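Local coordinates for alpha-amylase inhibitor 0.19 (PDB 1HSS), which inhibits animal alpha-amylases as a secreted, disulfide-rich homodimer from wheat kernel and is also an IgE-binding allergen, at residues G9-V14 / E50-G55; I103-S108 / V114-A119. All coordinates share one frame; numbering follows the deposited sequence.

Contact 1 (9-14 with 50-55) closes before contact 2 (103-108 with 114-119) opens, and their centres lie 13 Å apart. The first lays the loop ahead of helix 20-27 on the start of helix 53-67; the second joins the strand pair 103-104 and 111-112 to the short C-terminal helix 116-119. Segments 50-55 and 103-108 meet directly, with a probable hydrogen bond from V104 N to E50 O (3.0 Å) and W51 packed on V104. The C54-C115 disulfide ties segment 50-55 to segment 114-119. The beginning of helix 53-67 is thus a junction to which both the N-terminal loop and the C-terminal region of this helical inhibitor are attached.

Contact 1 (G9-V14 / E50-G55); sequences GQAFQV and EWCRCG
F12 O accepts the backbone hydrogen bond of G9 N at 2.9 Å, closing a short loop from which the side chains of A11 and F12 reach the start of helix 53-67. That start carries the Cys-X-Cys motif, C52-R53-C54, of the cereal trypsin/alpha-amylase inhibitor family and the wider prolamin group. At the positive phi of G9 (103°) a beta carbon would run into the preceding carbonyl oxygen, and glycine has none. Across the segments the contact is van der Waals throughout. A11 directs its methyl group at the disulfide sulfur of C52, with CB 3.7 Å from SG. C52 SG is bonded to C6, and A11 also touches C6, which places the alanine against the cross-link between the N-terminal end and the first cysteine of the motif. C52 holds its sulfur anti to the carbonyl carbon (chi1 -64°), on the side facing the 9-14 loop.

Next to this pair, the buried ring of F12 leans obliquely on the first turn of the helix. A chi1 of 48° tucks CG over the main chain, flanked by N and C, and carries the far end of the ring to G55: F12 CZ lies 3.6 Å from G55 O, and F12 CE1 lies 3.8 Å from G55 C. The ring thus meets main-chain atoms of G55. I48, A56 and S59 also pack on F12, so the ring joins the N-terminal loop to both the helix and the chain entering it.

The two remaining residues of the motif serve other neighbours. C54 is disulfide-bonded to C115, while R53 points away from the loop, donating from NH2 to P102 O; the main-chain N of E50 sits over the middle of one face of the R53 guanidinium, 4.2 Å from its plane.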
# COMPACT_ATOMS: atom_id res chain seq x y z
N GLY A 9 7.13 17.00 -16.07
CA GLY A 9 7.82 17.22 -17.32
C GLY A 9 9.33 17.29 -17.16
O GLY A 9 10.08 17.06 -18.11
N GLN A 10 9.78 17.55 -15.94
CA GLN A 10 11.21 17.49 -15.68
C GLN A 10 11.67 16.66 -14.49
O GLN A 10 12.64 15.91 -14.61
CB GLN A 10 11.81 18.89 -15.61
CG GLN A 10 11.30 19.71 -14.49
CD GLN A 10 12.39 20.61 -13.94
OE1 GLN A 10 13.25 21.09 -14.68
NE2 GLN A 10 12.36 20.83 -12.64
N ALA A 11 10.96 16.73 -13.37
CA ALA A 11 11.24 15.79 -12.28
C ALA A 11 10.84 14.37 -12.72
O ALA A 11 11.38 13.38 -12.22
CB ALA A 11 10.48 16.18 -11.07
N PHE A 12 9.88 14.28 -13.63
CA PHE A 12 9.46 13.01 -14.20
C PHE A 12 8.84 13.28 -15.56
O PHE A 12 8.34 14.36 -15.80
CB PHE A 12 8.45 12.30 -13.28
CG PHE A 12 7.32 13.18 -12.79
CD1 PHE A 12 7.47 13.91 -11.63
CD2 PHE A 12 6.11 13.19 -13.44
CE1 PHE A 12 6.42 14.65 -11.11
CE2 PHE A 12 5.04 13.93 -12.93
CZ PHE A 12 5.20 14.66 -11.77
N GLN A 13 8.93 12.31 -16.47
CA GLN A 13 8.28 12.37 -17.79
C GLN A 13 6.77 12.45 -17.61
O GLN A 13 6.21 11.85 -16.69
CB GLN A 13 8.63 11.13 -18.63
CG GLN A 13 7.57 9.98 -18.56
CD GLN A 13 8.06 8.58 -19.02
OE1 GLN A 13 8.51 7.76 -18.20
NE2 GLN A 13 7.81 8.26 -20.28
N VAL A 14 6.11 13.21 -18.47
CA VAL A 14 4.65 13.25 -18.54
C VAL A 14 4.23 12.84 -19.96
O VAL A 14 4.97 13.08 -20.92
CB VAL A 14 4.11 14.66 -18.17
CG1 VAL A 14 2.75 14.90 -18.78
CG2 VAL A 14 4.01 14.80 -16.67
N GLU A 50 13.60 9.92 -4.83
CA GLU A 50 12.81 9.69 -3.61
C GLU A 50 11.82 10.81 -3.32
O GLU A 50 10.77 10.59 -2.71
CB GLU A 50 13.74 9.57 -2.41
CG GLU A 50 14.23 8.19 -2.15
CD GLU A 50 15.05 8.08 -0.87
OE1 GLU A 50 14.92 8.97 0.02
OE2 GLU A 50 15.82 7.09 -0.73
N TRP A 51 12.22 12.03 -3.68
CA TRP A 51 11.44 13.22 -3.42
C TRP A 51 10.25 13.38 -4.36
O TRP A 51 9.27 14.04 -4.03
CB TRP A 51 12.34 14.45 -3.51
CG TRP A 51 13.40 14.48 -2.45
CD1 TRP A 51 14.62 13.88 -2.50
CD2 TRP A 51 13.33 15.16 -1.19
NE1 TRP A 51 15.33 14.15 -1.36
CE2 TRP A 51 14.56 14.94 -0.53
CE3 TRP A 51 12.36 15.95 -0.55
CZ2 TRP A 51 14.84 15.47 0.74
CZ3 TRP A 51 12.64 16.48 0.71
CH2 TRP A 51 13.87 16.24 1.34
N CYS A 52 10.33 12.78 -5.55
CA CYS A 52 9.34 13.05 -6.58
C CYS A 52 8.53 11.84 -6.97
O CYS A 52 7.66 11.92 -7.83
CB CYS A 52 10.01 13.61 -7.83
SG CYS A 52 10.78 15.22 -7.52
N ARG A 53 8.81 10.70 -6.34
CA ARG A 53 8.10 9.46 -6.65
C ARG A 53 6.60 9.55 -6.36
O ARG A 53 5.80 9.11 -7.18
CB ARG A 53 8.71 8.30 -5.86
CG ARG A 53 9.32 7.20 -6.71
CD ARG A 53 10.85 7.17 -6.71
NE ARG A 53 11.42 6.29 -5.71
CZ ARG A 53 12.71 5.92 -5.66
NH1 ARG A 53 13.52 6.01 -6.69
NH2 ARG A 53 13.15 5.34 -4.57
N CYS A 54 6.20 10.18 -5.26
CA CYS A 54 4.78 10.39 -4.94
C CYS A 54 4.12 11.40 -5.85
O CYS A 54 2.91 11.34 -6.09
CB CYS A 54 4.62 10.88 -3.52
SG CYS A 54 5.04 9.61 -2.31
N GLY A 55 4.91 12.39 -6.26
CA GLY A 55 4.48 13.35 -7.26
C GLY A 55 4.21 12.77 -8.63
O GLY A 55 3.19 13.09 -9.24

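Contact 2 (I103-S108 / V114-A119); sequences IVVDAS and VCKDVA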
# COMPACT_ATOMS: atom_id res chain seq x y z
N ILE A 103 10.30 6.74 -0.34
CA ILE A 103 9.96 8.09 -0.75
C ILE A 103 10.33 9.00 0.44
O ILE A 103 10.56 8.49 1.53
CB ILE A 103 8.44 8.18 -1.11
CG1 ILE A 103 7.56 7.69 0.05
CG2 ILE A 103 8.14 7.24 -2.26
CD1 ILE A 103 6.97 8.79 0.90
N VAL A 104 10.52 10.29 0.23
CA VAL A 104 10.62 11.17 1.39
C VAL A 104 9.34 11.97 1.59
O VAL A 104 8.74 12.45 0.63
CB VAL A 104 11.88 12.07 1.37
CG1 VAL A 104 12.81 11.67 0.26
CG2 VAL A 104 11.49 13.52 1.30
N VAL A 105 8.80 11.85 2.81
CA VAL A 105 7.44 12.26 3.13
C VAL A 105 7.26 13.77 3.03
O VAL A 105 6.24 14.25 2.53
CB VAL A 105 7.03 11.80 4.54
CG1 VAL A 105 5.59 12.16 4.81
CG2 VAL A 105 7.21 10.30 4.67
N ASP A 106 8.26 14.51 3.48
CA ASP A 106 8.30 15.94 3.24
C ASP A 106 9.67 16.56 3.54
O ASP A 106 10.68 15.85 3.68
CB ASP A 106 7.20 16.64 4.05
CG ASP A 106 7.28 16.34 5.54
OD1 ASP A 106 8.36 15.98 6.05
OD2 ASP A 106 6.24 16.49 6.21
N ALA A 107 9.67 17.86 3.78
CA ALA A 107 10.89 18.65 3.90
C ALA A 107 11.81 18.19 5.02
O ALA A 107 13.03 18.39 4.95
CB ALA A 107 10.53 20.12 4.08
N SER A 108 11.24 17.54 6.03
CA SER A 108 12.01 16.94 7.11
C SER A 108 13.02 15.92 6.60
O SER A 108 14.10 15.77 7.16
CB SER A 108 11.09 16.27 8.12
OG SER A 108 10.35 15.23 7.50
N VAL A 114 5.17 4.83 1.16
CA VAL A 114 3.74 4.97 0.96
C VAL A 114 3.48 6.48 0.78
O VAL A 114 4.22 7.31 1.32
CB VAL A 114 3.04 4.34 2.21
CG1 VAL A 114 2.19 5.32 2.92
CG2 VAL A 114 2.31 3.09 1.82
N CYS A 115 2.60 6.82 -0.17
CA CYS A 115 2.32 8.21 -0.53
C CYS A 115 0.98 8.73 -0.01
O CYS A 115 -0.01 8.69 -0.72
CB CYS A 115 2.33 8.36 -2.05
SG CYS A 115 3.92 7.99 -2.82
N LYS A 116 1.00 9.44 1.12
CA LYS A 116 -0.24 9.91 1.75
C LYS A 116 -1.00 10.98 0.97
O LYS A 116 -2.23 11.05 1.01
CB LYS A 116 0.02 10.40 3.18
CG LYS A 116 0.84 11.67 3.27
CD LYS A 116 1.10 12.01 4.73
CE LYS A 116 2.10 13.15 4.87
NZ LYS A 116 1.49 14.48 4.63
N ASP A 117 -0.26 11.77 0.19
CA ASP A 117 -0.87 12.77 -0.70
C ASP A 117 -1.72 12.13 -1.81
O ASP A 117 -2.85 12.54 -2.04
CB ASP A 117 0.22 13.69 -1.29
CG ASP A 117 1.38 12.91 -1.98
OD1 ASP A 117 1.91 11.92 -1.40
OD2 ASP A 117 1.83 13.36 -3.06
N VAL A 118 -1.25 11.00 -2.34
CA VAL A 118 -1.98 10.23 -3.34
C VAL A 118 -3.19 9.49 -2.74
O VAL A 118 -4.21 9.35 -3.40
CB VAL A 118 -1.03 9.20 -4.02
CG1 VAL A 118 -1.80 8.35 -5.03
CG2 VAL A 118 0.11 9.93 -4.70
N ALA A 119 -3.06 9.00 -1.51
CA ALA A 119 -4.18 8.37 -0.80
C ALA A 119 -5.34 9.34 -0.50
O ALA A 119 -6.49 8.94 -0.32
CB ALA A 119 -3.69 7.72 0.48
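The small antiparallel hairpin of strands 103-104 and 111-112 packs here against the chain leading into helix 116-119, with I103 and V105 meeting V114, C115 and K116. I103 makes the closest approach: its CD1 is 3.2 Å from V114 O, a tight van der Waals contact, and its CG2 lies 4.3 Å from C115 SG. The delta end of the isoleucine thus rests on the peptide of V114 while the other branch faces the disulfide sulfur. C115 stands at the N-cap position, and C115 O takes a 3.2 Å hydrogen bond from A119 N.

Further along, the V105 side chain lies roughly perpendicular to that of K116. V105 turns CG1 anti to its own nitrogen (chi1 -176°), and that methyl meets K116 CE at 3.6 Å. The lysine chain runs extended before bending at its last torsion (chi4 79°). K116 NZ stays 5.4 Å from D106 OD2, so any attraction between the charges would be long-range.

D106 OD1 is shared by several donors: S108 OG at 2.6 Å nearly along the C-O axis, S108 N from above the carboxylate plane, closing an Asx turn, and R84 of the second subunit in a salt bridge. V114 and A119 also pack on L90 of that subunit and K116 on its E86, placing this hairpin-to-helix packing of the prolamin-type fold, tied down by the C54-C115 disulfide, at the homodimer interface.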